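Local coordinates for capsid protein (Penaeus vannamei nodavirus, PDB 5YKZ) that forms the protruding domain of the viral capsid and pairs with a second copy of itself, probably as a dimeric spike on the particle surface, at residues N15-E20 against L97-T102; T31-S36 against V87-F92; L41-L46 against T79-F84; L46-Q51 against K106-G111; G55-S60 against I72-T77. One frame throughout, in Å; residues are numbered along the deposited sequence.

Contact 1 of 5, residues N15-E20 against L97-T102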
# COMPACT_ATOMS: atom_id res chain seq x y z
N ASN B 15 12.64 -0.97 -2.99
CA ASN B 15 12.76 0.04 -1.98
C ASN B 15 12.88 1.42 -2.58
O ASN B 15 13.50 1.61 -3.63
CB ASN B 15 13.97 -0.22 -1.10
CG ASN B 15 13.85 -1.45 -0.29
OD1 ASN B 15 12.73 -1.92 0.01
ND2 ASN B 15 15.00 -1.99 0.13
N PHE B 16 12.32 2.41 -1.90
CA PHE B 16 12.61 3.80 -2.21
C PHE B 16 14.07 4.13 -1.88
O PHE B 16 14.63 3.58 -0.92
CB PHE B 16 11.68 4.75 -1.46
CG PHE B 16 10.33 4.86 -2.03
CD1 PHE B 16 10.15 5.36 -3.31
CD2 PHE B 16 9.19 4.51 -1.32
CE1 PHE B 16 8.91 5.55 -3.84
CE2 PHE B 16 7.94 4.66 -1.89
CZ PHE B 16 7.79 5.16 -3.11
N ILE B 17 14.67 5.00 -2.68
CA ILE B 17 15.96 5.63 -2.38
C ILE B 17 15.87 6.35 -1.06
O ILE B 17 14.80 6.64 -0.48
CB ILE B 17 16.43 6.50 -3.51
CG1 ILE B 17 15.47 7.66 -3.79
CG2 ILE B 17 16.78 5.68 -4.76
CD1 ILE B 17 16.08 8.76 -4.64
N LYS B 18 17.08 6.69 -0.60
CA LYS B 18 17.32 7.42 0.65
C LYS B 18 18.01 8.66 0.30
O LYS B 18 19.28 8.75 0.32
CB LYS B 18 18.12 6.54 1.58
CG LYS B 18 17.42 5.24 1.92
CD LYS B 18 18.23 4.42 2.90
CE LYS B 18 17.78 3.02 3.07
NZ LYS B 18 16.53 2.97 3.59
N PRO B 19 17.30 9.70 -0.07
CA PRO B 19 17.96 10.97 -0.44
C PRO B 19 18.84 11.53 0.63
O PRO B 19 18.57 11.46 1.80
CB PRO B 19 16.80 11.92 -0.74
CG PRO B 19 15.62 11.04 -0.99
CD PRO B 19 15.83 9.80 -0.18
N GLU B 20 19.93 12.18 0.17
CA GLU B 20 20.94 12.65 1.11
C GLU B 20 20.63 13.99 1.70
O GLU B 20 21.19 14.32 2.76
CB GLU B 20 22.34 12.69 0.50
CG GLU B 20 22.84 11.30 0.15
CD GLU B 20 23.21 10.47 1.35
OE1 GLU B 20 23.17 9.22 1.23
OE2 GLU B 20 23.61 11.02 2.40
N LEU B 97 11.31 8.16 -11.07
CA LEU B 97 10.53 8.82 -10.04
C LEU B 97 11.29 10.00 -9.49
O LEU B 97 12.53 9.93 -9.39
CB LEU B 97 10.20 7.87 -8.90
CG LEU B 97 9.48 6.60 -9.25
CD1 LEU B 97 9.28 5.77 -7.97
CD2 LEU B 97 8.16 6.84 -9.90
N SER B 98 10.61 10.98 -9.06
CA SER B 98 11.16 12.07 -8.24
C SER B 98 10.84 11.77 -6.78
O SER B 98 9.60 11.62 -6.49
CB SER B 98 10.55 13.35 -8.64
OG SER B 98 10.95 14.43 -7.82
N VAL B 99 11.77 11.63 -5.90
CA VAL B 99 11.54 11.20 -4.51
C VAL B 99 12.14 12.21 -3.59
O VAL B 99 13.29 12.65 -3.78
CB VAL B 99 12.21 9.85 -4.28
CG1 VAL B 99 11.93 9.42 -2.83
CG2 VAL B 99 11.73 8.77 -5.22
N VAL B 100 11.39 12.65 -2.61
CA VAL B 100 11.84 13.66 -1.69
C VAL B 100 11.54 13.25 -0.27
O VAL B 100 10.42 12.74 0.03
CB VAL B 100 11.26 15.04 -2.00
CG1 VAL B 100 9.81 15.05 -1.96
CG2 VAL B 100 11.89 16.15 -1.11
N LEU B 101 12.52 13.39 0.60
CA LEU B 101 12.43 13.06 2.02
C LEU B 101 12.55 14.37 2.79
O LEU B 101 13.55 15.10 2.61
CB LEU B 101 13.54 12.18 2.40
CG LEU B 101 13.57 11.31 3.59
CD1 LEU B 101 12.33 10.46 3.77
CD2 LEU B 101 14.81 10.40 3.63
N THR B 102 11.61 14.69 3.63
CA THR B 102 11.61 16.02 4.30
C THR B 102 12.75 16.12 5.27
O THR B 102 13.36 17.26 5.35
CB THR B 102 10.27 16.24 4.97
OG1 THR B 102 9.24 16.16 3.97
CG2 THR B 102 10.14 17.57 5.72
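Ile17 and Pro19 both lean on Val99, but Lys18 between them starts away from that strand, and its NZ is gripped by Thr109 OG1 and the carbonyl O of Lys107, with a weaker bond to Gln108 O. The chain thus sorts its side chains: the charge goes to a neighbouring loop, and what meets the strand is hydrocarbon. Val99 receives most of it. Its CB lies 4.0 Å from Ile17 CG1, with Ile17 CD1 equally near, because a chi1 of 62° puts CG1 between the backbone N and the carbonyl carbon and leads the ethyl arm down to the valine. Further along, the Pro19 ring bridges two strand residues. Its CG rests 4.0 Å from the carbonyl oxygen Val99 O, while its CD meets Leu101 CD2 at 4.0 Å, the two side chains crossing at about a right angle. At the other end Phe16 turns an edge to Leu97, with CE1 4.2 Å from Leu97 CD1 near the ring plane, and Val99 CG2 approaches CD1 of the same ring obliquely. Phe16 also meets the Phe112 ring and touches Leu59, Ala61 and Ile70, so the loop packs on an apolar face of the sheet. The backbone on both sides finds its polar partners in third parties such as the side-chain amide of Gln28, which bonds to Asn15 O and Ile17 N, leaving apolar burial to hold the two segments together.

Contact 2 of 5, residues T31-S36 against V87-F92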
# COMPACT_ATOMS: atom_id res chain seq x y z
N THR B 31 14.50 0.03 -13.13
CA THR B 31 14.89 -0.69 -14.31
C THR B 31 14.40 -2.10 -14.30
O THR B 31 13.83 -2.63 -13.36
CB THR B 31 16.47 -0.71 -14.36
OG1 THR B 31 16.98 -1.52 -13.32
CG2 THR B 31 17.07 0.69 -14.30
N GLY B 32 14.62 -2.75 -15.44
CA GLY B 32 14.36 -4.14 -15.58
C GLY B 32 12.95 -4.55 -15.83
O GLY B 32 12.68 -5.72 -15.64
N LEU B 33 12.11 -3.65 -16.32
CA LEU B 33 10.75 -4.02 -16.62
C LEU B 33 10.53 -4.21 -18.15
O LEU B 33 11.50 -4.14 -18.91
CB LEU B 33 9.87 -2.88 -16.06
CG LEU B 33 9.92 -2.80 -14.53
CD1 LEU B 33 9.36 -1.45 -14.02
CD2 LEU B 33 9.15 -3.94 -13.92
N SER B 34 9.33 -4.48 -18.56
CA SER B 34 9.07 -4.63 -19.96
C SER B 34 9.04 -3.31 -20.68
O SER B 34 8.53 -2.32 -20.12
CB SER B 34 7.75 -5.33 -20.20
OG SER B 34 7.65 -6.55 -19.59
N PRO B 35 9.58 -3.22 -21.90
CA PRO B 35 9.56 -1.98 -22.61
C PRO B 35 8.16 -1.47 -22.86
O PRO B 35 7.22 -2.25 -23.12
CB PRO B 35 10.30 -2.31 -23.92
CG PRO B 35 11.18 -3.40 -23.52
CD PRO B 35 10.29 -4.26 -22.70
N SER B 36 7.98 -0.16 -22.80
CA SER B 36 6.75 0.51 -23.22
C SER B 36 5.55 -0.15 -22.66
O SER B 36 4.55 -0.39 -23.33
CB SER B 36 6.70 0.65 -24.78
OG SER B 36 7.88 1.26 -25.28
N VAL B 87 2.60 4.58 -14.30
CA VAL B 87 3.78 5.00 -15.02
C VAL B 87 4.08 4.02 -16.11
O VAL B 87 3.92 2.77 -15.95
CB VAL B 87 4.98 5.18 -14.08
CG1 VAL B 87 5.32 3.85 -13.35
CG2 VAL B 87 6.17 5.83 -14.79
N LYS B 88 4.49 4.53 -17.25
CA LYS B 88 4.91 3.72 -18.41
C LYS B 88 6.38 3.74 -18.55
O LYS B 88 7.03 4.78 -18.51
CB LYS B 88 4.25 4.25 -19.65
CG LYS B 88 4.42 3.41 -20.94
CD LYS B 88 3.70 4.03 -22.14
CE LYS B 88 3.97 3.26 -23.42
NZ LYS B 88 3.17 3.82 -24.59
N THR B 89 6.91 2.57 -18.79
CA THR B 89 8.33 2.46 -19.07
C THR B 89 8.66 2.99 -20.49
O THR B 89 7.81 3.12 -21.37
CB THR B 89 8.84 1.09 -18.98
OG1 THR B 89 8.04 0.26 -19.86
CG2 THR B 89 8.68 0.54 -17.54
N ASP B 90 9.94 3.34 -20.62
CA ASP B 90 10.51 3.69 -21.91
C ASP B 90 10.78 2.40 -22.66
O ASP B 90 10.49 1.28 -22.26
CB ASP B 90 11.73 4.58 -21.70
CG ASP B 90 12.88 3.92 -20.99
OD1 ASP B 90 12.95 2.72 -20.86
OD2 ASP B 90 13.77 4.73 -20.59
N THR B 91 11.34 2.56 -23.90
CA THR B 91 11.55 1.42 -24.79
C THR B 91 12.63 0.56 -24.23
O THR B 91 12.84 -0.58 -24.65
CB THR B 91 11.93 1.91 -26.22
OG1 THR B 91 13.10 2.74 -26.11
CG2 THR B 91 10.82 2.69 -26.81
N PHE B 92 13.33 1.02 -23.19
CA PHE B 92 14.27 0.12 -22.51
C PHE B 92 13.84 -0.50 -21.18
O PHE B 92 14.61 -1.15 -20.47
CB PHE B 92 15.51 0.93 -22.15
CG PHE B 92 16.16 1.54 -23.33
CD1 PHE B 92 17.09 0.82 -24.05
CD2 PHE B 92 15.79 2.81 -23.76
CE1 PHE B 92 17.68 1.37 -25.17
CE2 PHE B 92 16.36 3.37 -24.88
CZ PHE B 92 17.31 2.65 -25.58
O HOH W 1 15.87 -1.61 -17.88
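Thr89 is the side chain that ties 87-92 to the loop 31-36, and each of its atoms has a task. CB sits 3.6 Å from Ser34 O. From there the hydroxyl, held by a chi1 of 55° between the backbone N and the carbonyl carbon, donates to Ser34 O, with OG1 and O only 2.6 Å apart and the donor in the carbonyl plane. The same OG1 accepts from the backbone N of Thr37. The methyl branch goes to the apolar side: CG2 lies 3.9 Å from Leu33 CB, and the two side chains cross at about a right angle.

Beyond the threonine the backbones take over. Ser36 N donates to Asp90 O at 2.9 Å along a fairly straight N-H line (162°), although it reaches the oxygen from above the carbonyl plane. Pro35 lays its ring against the next peptide, CB being 3.2 Å from Thr91 O, and Ser36 OG faces the methyl carbon Thr91 CG2. A water closes the rim, accepting from Gly32 N and donating to Phe92 O.

Leu33 and Thr89 also both touch Tyr39 and Phe95, which ties this surface crossing of a loop and the end of strand 79-88 to the sheet. Because one hydroxyl donates one hydrogen bond and accepts another, the rotation of Thr89 is probably fixed, and a short polar core holds together a contact that is otherwise largely exposed.

Contact 3 of 5, residues L41-L46 against T79-F84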
# COMPACT_ATOMS: atom_id res chain seq x y z
N LEU B 41 2.10 1.45 -9.12
CA LEU B 41 2.96 1.37 -7.96
C LEU B 41 2.18 1.68 -6.73
O LEU B 41 1.46 2.69 -6.69
CB LEU B 41 4.14 2.36 -8.04
CG LEU B 41 4.78 2.55 -9.37
CD1 LEU B 41 5.91 3.53 -9.32
CD2 LEU B 41 5.29 1.22 -9.97
N THR B 42 2.29 0.87 -5.66
CA THR B 42 1.61 1.07 -4.40
C THR B 42 2.62 1.01 -3.27
O THR B 42 3.58 0.21 -3.35
CB THR B 42 0.51 -0.01 -4.23
OG1 THR B 42 1.12 -1.36 -4.34
CG2 THR B 42 -0.52 0.12 -5.26
N PRO B 43 2.44 1.79 -2.22
CA PRO B 43 3.45 1.84 -1.14
C PRO B 43 3.41 0.66 -0.21
O PRO B 43 2.33 0.09 -0.00
CB PRO B 43 3.04 3.12 -0.38
CG PRO B 43 1.55 3.22 -0.62
CD PRO B 43 1.34 2.76 -2.02
N ALA B 44 4.48 0.36 0.45
CA ALA B 44 4.56 -0.69 1.47
C ALA B 44 5.80 -0.52 2.29
O ALA B 44 6.86 -0.06 1.73
CB ALA B 44 4.53 -2.08 0.86
N PHE B 45 5.83 -1.00 3.52
CA PHE B 45 7.06 -1.11 4.27
C PHE B 45 6.85 -2.13 5.38
O PHE B 45 5.70 -2.43 5.77
CB PHE B 45 7.55 0.24 4.80
CG PHE B 45 6.56 0.93 5.68
CD1 PHE B 45 6.34 0.54 6.97
CD2 PHE B 45 5.83 1.97 5.19
CE1 PHE B 45 5.36 1.21 7.76
CE2 PHE B 45 4.90 2.61 5.94
CZ PHE B 45 4.67 2.21 7.21
N LEU B 46 7.93 -2.67 5.91
CA LEU B 46 7.89 -3.80 6.80
C LEU B 46 8.75 -3.57 8.02
O LEU B 46 9.98 -3.38 7.89
CB LEU B 46 8.35 -5.06 6.03
CG LEU B 46 8.32 -6.32 6.78
CD1 LEU B 46 6.96 -6.74 7.28
CD2 LEU B 46 8.84 -7.47 5.96
N THR B 79 -0.98 10.34 10.08
CA THR B 79 -0.13 9.29 9.40
C THR B 79 -0.78 8.89 8.12
O THR B 79 -2.00 8.57 8.07
CB THR B 79 -0.05 8.10 10.31
OG1 THR B 79 0.32 8.47 11.64
CG2 THR B 79 0.99 7.15 9.79
N THR B 80 -0.03 8.93 7.02
CA THR B 80 -0.53 8.57 5.69
C THR B 80 0.37 7.54 5.04
O THR B 80 1.61 7.75 5.03
CB THR B 80 -0.60 9.81 4.82
OG1 THR B 80 -1.57 10.70 5.36
CG2 THR B 80 -0.94 9.54 3.40
N VAL B 81 -0.21 6.49 4.51
CA VAL B 81 0.51 5.56 3.60
C VAL B 81 -0.45 5.37 2.46
O VAL B 81 -1.37 4.54 2.57
CB VAL B 81 0.89 4.30 4.30
CG1 VAL B 81 1.65 3.38 3.34
CG2 VAL B 81 1.79 4.55 5.53
N SER B 82 -0.33 6.18 1.40
CA SER B 82 -1.42 6.22 0.44
C SER B 82 -0.89 6.69 -0.92
O SER B 82 0.30 7.08 -1.07
CB SER B 82 -2.47 7.17 0.94
OG SER B 82 -3.71 6.90 0.26
N GLY B 83 -1.78 6.67 -1.88
CA GLY B 83 -1.46 7.01 -3.25
C GLY B 83 -1.01 5.86 -4.06
O GLY B 83 -0.47 4.90 -3.53
N PHE B 84 -1.22 5.98 -5.36
CA PHE B 84 -0.77 4.98 -6.28
C PHE B 84 -0.36 5.66 -7.56
O PHE B 84 -1.00 6.67 -7.99
CB PHE B 84 -1.83 3.89 -6.54
CG PHE B 84 -3.24 4.38 -6.79
CD1 PHE B 84 -3.73 4.67 -8.02
CD2 PHE B 84 -4.12 4.47 -5.75
CE1 PHE B 84 -5.00 5.09 -8.22
CE2 PHE B 84 -5.40 4.82 -5.95
CZ PHE B 84 -5.84 5.18 -7.12
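Apolar contacts come first, and Val81 makes most of them by dividing its two methyls between two residues of the other strand. CG1, anti to the valine's backbone N (chi1 -179°), meets Pro43 CG at 4.0 Å and is just as close to the CB of that ring; proline and valine slide past each other in opposite directions. CG2 goes to the ring of Phe45, arriving at its edge, near the plane, 3.7 Å from CE2. Phe45 can offer this edge because a chi1 of 58° lodges its CG between the backbone N and the carbonyl carbon. A looser touch joins Thr42 CG2 to Phe84 CB at 4.2 Å.

The strands concerned, 38-48 and 79-88, are neighbours in one antiparallel sheet, yet here their short segments diverge, with axes 7.0 Å apart at closest and N-to-C directions 131° apart. Leu41 still bonds to Ile85 through the backbone, whereas Thr80 and Ser82 pair on their other side with Asn73 and Ser71. Where the strands part, the second subunit enters: Phe45, Thr79 and Val81 join an antiparallel ladder with a strand of that chain, carrying the sheet across the dimer interface.

Contacts of carbon with backbone oxygen make up the remaining group. Phe84 CA lies 3.2 Å from Leu41 O in a CA-H...O contact, somewhat bent at the hydrogen. Pro43 CD sits 3.2 Å from Gly83 O; proline has no N-H to offer there, and the contact is one of carbon against oxygen.

Contact 4 of 5, residues L46-Q51 against K106-G111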
# COMPACT_ATOMS: atom_id res chain seq x y z
N LEU B 46 7.93 -2.67 5.91
CA LEU B 46 7.89 -3.80 6.80
C LEU B 46 8.75 -3.57 8.02
O LEU B 46 9.98 -3.38 7.89
CB LEU B 46 8.35 -5.06 6.03
CG LEU B 46 8.32 -6.32 6.78
CD1 LEU B 46 6.96 -6.74 7.28
CD2 LEU B 46 8.84 -7.47 5.96
N GLU B 47 8.17 -3.68 9.18
CA GLU B 47 8.92 -3.77 10.43
C GLU B 47 9.90 -2.64 10.58
O GLU B 47 11.10 -2.89 10.91
CB GLU B 47 9.53 -5.14 10.61
CG GLU B 47 8.47 -6.24 10.69
CD GLU B 47 8.94 -7.65 10.46
OE1 GLU B 47 8.04 -8.55 10.55
OE2 GLU B 47 10.09 -7.87 10.05
N GLN B 48 9.47 -1.40 10.45
CA GLN B 48 10.33 -0.19 10.59
C GLN B 48 10.17 0.45 11.87
O GLN B 48 9.08 0.58 12.41
CB GLN B 48 10.03 0.80 9.43
CG GLN B 48 10.37 0.24 8.09
CD GLN B 48 11.80 -0.11 7.95
OE1 GLN B 48 12.64 0.80 8.12
NE2 GLN B 48 12.08 -1.29 7.63
N ASN B 49 11.30 0.96 12.42
CA ASN B 49 11.27 1.81 13.59
C ASN B 49 11.51 3.23 13.19
O ASN B 49 12.67 3.65 13.06
CB ASN B 49 12.30 1.38 14.62
CG ASN B 49 12.27 2.26 15.79
OD1 ASN B 49 11.44 3.10 15.97
ND2 ASN B 49 13.21 1.98 16.73
N PHE B 50 10.44 3.97 12.91
CA PHE B 50 10.53 5.37 12.49
C PHE B 50 10.84 6.26 13.64
O PHE B 50 10.98 7.47 13.38
CB PHE B 50 9.20 5.80 11.80
CG PHE B 50 8.89 5.05 10.55
CD1 PHE B 50 9.58 5.32 9.35
CD2 PHE B 50 7.90 4.09 10.47
CE1 PHE B 50 9.26 4.69 8.22
CE2 PHE B 50 7.58 3.44 9.33
CZ PHE B 50 8.29 3.74 8.18
N GLN B 51 10.97 5.76 14.86
CA GLN B 51 11.24 6.55 16.08
C GLN B 51 12.59 6.21 16.59
O GLN B 51 12.87 6.53 17.80
CB GLN B 51 10.16 6.28 17.11
CG GLN B 51 8.83 6.81 16.59
CD GLN B 51 7.65 6.70 17.57
OE1 GLN B 51 7.81 6.33 18.72
NE2 GLN B 51 6.46 6.93 17.06
N LYS B 106 16.23 10.52 8.40
CA LYS B 106 15.31 9.41 8.63
C LYS B 106 15.67 8.35 7.60
O LYS B 106 15.22 8.43 6.45
CB LYS B 106 13.86 9.87 8.53
CG LYS B 106 13.50 11.03 9.42
CD LYS B 106 13.68 10.75 10.90
CE LYS B 106 12.75 9.66 11.38
NZ LYS B 106 12.84 9.50 12.84
N LYS B 107 16.51 7.42 8.00
CA LYS B 107 17.11 6.46 7.09
C LYS B 107 16.37 5.13 7.02
O LYS B 107 16.91 4.11 6.55
CB LYS B 107 18.60 6.17 7.47
CG LYS B 107 19.52 7.36 7.57
CD LYS B 107 19.49 8.06 6.25
CE LYS B 107 20.66 9.14 6.18
NZ LYS B 107 20.53 10.00 5.00
N GLN B 108 15.11 5.14 7.51
CA GLN B 108 14.28 3.94 7.49
C GLN B 108 14.07 3.52 6.03
O GLN B 108 14.25 4.28 5.10
CB GLN B 108 12.92 4.23 8.16
CG GLN B 108 13.05 4.40 9.66
CD GLN B 108 13.54 5.77 10.13
OE1 GLN B 108 13.62 6.69 9.35
NE2 GLN B 108 13.91 5.84 11.42
N THR B 109 13.63 2.27 5.85
CA THR B 109 13.42 1.68 4.54
C THR B 109 11.96 1.53 4.26
O THR B 109 11.22 0.85 5.01
CB THR B 109 14.09 0.31 4.45
OG1 THR B 109 15.52 0.45 4.66
CG2 THR B 109 13.93 -0.29 3.08
N THR B 110 11.53 2.16 3.17
CA THR B 110 10.16 1.98 2.67
C THR B 110 10.30 1.67 1.19
O THR B 110 11.38 1.74 0.61
CB THR B 110 9.27 3.17 2.93
OG1 THR B 110 9.64 4.26 2.10
CG2 THR B 110 9.29 3.57 4.39
N GLY B 111 9.17 1.35 0.54
CA GLY B 111 9.20 0.95 -0.83
C GLY B 111 7.84 0.88 -1.46
O GLY B 111 6.85 1.46 -0.96
O HOH W 2 10.51 -1.85 4.60
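Gln48 folds back to meet Thr109, and its bends explain how one amide serves both segments. With both chi1 and chi2 near -60°, the side chain curls so that OE1 accepts from Thr109 N at 2.9 Å, the donor lying well above the carbonyl plane, while NE2 turns back to Leu46 O at 3.0 Å, an oxygen close to the plane of the amide. Gln108 bends the other way at chi2 (80°): its NE2 reaches Asn49 O at 3.0 Å and also bonds to Glu53 OE2, and its CG lies 3.6 Å from Phe50 CD1, approaching the ring obliquely. Thr110 CG2 takes the edge of that ring, 3.9 Å from CZ, while Gln48 CB sits above one face. Lys106, kinked at chi2 and chi3, brings NZ to Phe50 O at 2.8 Å; the salt bridge to Glu53 probably balances its charge, and Gly55 O takes a further hydrogen bond.

A water links Leu46 N to Thr109 O. The two segments close one end of the sheet: 46-51 leaves strand 38-48, the loop 106-111 leads into the neighbouring strand 111-118, and Gln48 also joins a beta ladder with a strand of the second subunit.

Contact 5 of 5, residues G55-S60 against I72-T77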
# COMPACT_ATOMS: atom_id res chain seq x y z
N GLY B 55 12.41 13.35 14.78
CA GLY B 55 11.91 13.83 13.50
C GLY B 55 11.05 12.81 12.79
O GLY B 55 11.00 11.64 13.14
N ILE B 56 10.32 13.30 11.82
CA ILE B 56 9.29 12.53 11.13
C ILE B 56 9.84 12.04 9.76
O ILE B 56 10.29 12.85 8.96
CB ILE B 56 8.07 13.33 10.96
CG1 ILE B 56 7.53 13.94 12.31
CG2 ILE B 56 6.94 12.47 10.32
CD1 ILE B 56 6.43 14.99 12.10
N TYR B 57 9.66 10.75 9.48
CA TYR B 57 9.88 10.18 8.14
C TYR B 57 8.72 10.65 7.27
O TYR B 57 7.56 10.27 7.53
CB TYR B 57 9.91 8.67 8.21
CG TYR B 57 10.22 8.02 6.88
CD1 TYR B 57 9.27 7.80 5.95
CD2 TYR B 57 11.50 7.64 6.57
CE1 TYR B 57 9.56 7.27 4.71
CE2 TYR B 57 11.83 7.05 5.37
CZ TYR B 57 10.83 6.90 4.41
OH TYR B 57 11.11 6.36 3.17
N ILE B 58 9.00 11.47 6.23
CA ILE B 58 8.04 11.93 5.28
C ILE B 58 8.62 11.83 3.90
O ILE B 58 9.58 12.56 3.57
CB ILE B 58 7.64 13.42 5.54
CG1 ILE B 58 7.14 13.64 7.00
CG2 ILE B 58 6.53 13.81 4.58
CD1 ILE B 58 6.76 15.06 7.35
N LEU B 59 8.06 10.94 3.11
CA LEU B 59 8.50 10.71 1.74
C LEU B 59 7.38 11.06 0.81
O LEU B 59 6.19 10.66 1.08
CB LEU B 59 8.93 9.25 1.58
CG LEU B 59 9.36 8.84 0.16
CD1 LEU B 59 10.42 7.79 0.19
CD2 LEU B 59 8.15 8.29 -0.62
N SER B 60 7.69 11.65 -0.30
CA SER B 60 6.74 11.81 -1.40
C SER B 60 7.44 11.35 -2.69
O SER B 60 8.61 11.69 -2.87
CB SER B 60 6.35 13.26 -1.53
OG SER B 60 5.31 13.46 -2.43
N ILE B 72 4.13 8.77 2.04
CA ILE B 72 4.37 8.04 3.29
C ILE B 72 4.77 9.08 4.30
O ILE B 72 5.92 9.57 4.31
CB ILE B 72 5.46 6.94 3.14
CG1 ILE B 72 5.08 5.91 2.10
CG2 ILE B 72 5.71 6.34 4.48
CD1 ILE B 72 6.08 4.86 1.79
N ASN B 73 3.88 9.46 5.17
CA ASN B 73 4.07 10.49 6.20
C ASN B 73 3.81 9.80 7.53
O ASN B 73 2.66 9.46 7.85
CB ASN B 73 3.22 11.72 5.97
CG ASN B 73 3.48 12.76 7.04
OD1 ASN B 73 3.90 12.49 8.08
ND2 ASN B 73 3.17 14.02 6.68
N MET B 74 4.85 9.57 8.30
CA MET B 74 4.77 8.88 9.53
C MET B 74 4.48 9.82 10.75
O MET B 74 4.66 9.43 11.88
CB MET B 74 5.94 7.97 9.75
CG MET B 74 6.05 6.90 8.66
SD MET B 74 4.59 6.05 8.18
CE MET B 74 4.32 5.29 9.56
N ASP B 75 4.02 11.00 10.53
CA ASP B 75 3.64 11.94 11.63
C ASP B 75 2.65 11.20 12.54
O ASP B 75 1.59 10.79 12.07
CB ASP B 75 3.04 13.17 11.06
CG ASP B 75 2.75 14.30 12.08
OD1 ASP B 75 2.40 13.94 13.23
OD2 ASP B 75 2.84 15.44 11.65
N PRO B 76 2.93 11.11 13.83
CA PRO B 76 1.98 10.37 14.66
C PRO B 76 0.63 11.00 14.78
O PRO B 76 -0.40 10.32 15.15
CB PRO B 76 2.63 10.35 16.03
CG PRO B 76 3.91 10.99 15.97
CD PRO B 76 4.14 11.47 14.53
N THR B 77 0.46 12.26 14.46
CA THR B 77 -0.87 12.93 14.45
C THR B 77 -1.60 12.87 13.18
O THR B 77 -2.82 13.21 13.12
CB THR B 77 -0.71 14.47 14.92
OG1 THR B 77 -0.09 15.23 13.90
CG2 THR B 77 0.12 14.45 16.10
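Leu59 and Ile72 face each other as an antiparallel hydrogen-bonded pair, and here the backbones are tightly joined. Leu59 N gives to Ile72 O at 2.8 Å and Ile72 N returns a bond to Leu59 O at 3.0 Å, both nearly straight at the hydrogen. One residue before Leu59, Ile58 forms the non-hydrogen-bonded pair with Asn73, their CA atoms 4.3 Å apart and their side chains side by side, pointing the same way; Ile58 CG1 lies 3.6 Å from Asn73 OD1. A third backbone bond, Met74 N to Tyr57 O at 2.9 Å, carries the pairing one residue further. On the face of Leu59 and Ile72 the packing is apolar: Tyr57, whose CG stands anti to the backbone N (chi1 -177°), swings its ring across so that CE1 comes within 4.0 Å of Ile72 CG2, and Leu101 and Phe50 also touch this ring.

Towards Ile56 and Asp75 the order slackens. Ladder bonds give way to a methyl on a peptide, Ile56 CG2 being 3.3 Å from Asp75 N, and to Ile56 CD1 touching OD2 of Asp75, the side chains crossing at a slant. This side stiffens itself from within, through two successive Asx turns: Asn73 OD1 accepts from Asp75 N, and Asp75 OD1 from both N and OG1 of Thr77, which approach from the same face of the carboxylate. Pro76 at this margin packs on Gln51 of the second subunit. A regular ladder that gives way to Asx turns marks the open end of the beta hairpin formed by strands 58-63 and 66-73.

All five contacts serve a single antiparallel sheet, but at different ends. Contact 2 lies apart: its centre is about 30 Å from that of contact 5 and about 28 Å from that of contact 4, across the centre of the chain. Contacts 3, 4 and 5 cluster with centres 10 to 12 Å apart, and each touches the second subunit, so this end of the sheet contributes to the dimer interface; contact 1 flanks them, its centre about 13 to 14 Å from theirs. Along the chain, contact 1 encloses contacts 2, 3 and 5, whereas its segments alternate with those of contact 4. Contacts 3 and 4 share Leu46 on strand 38-48, and both lie along the interface.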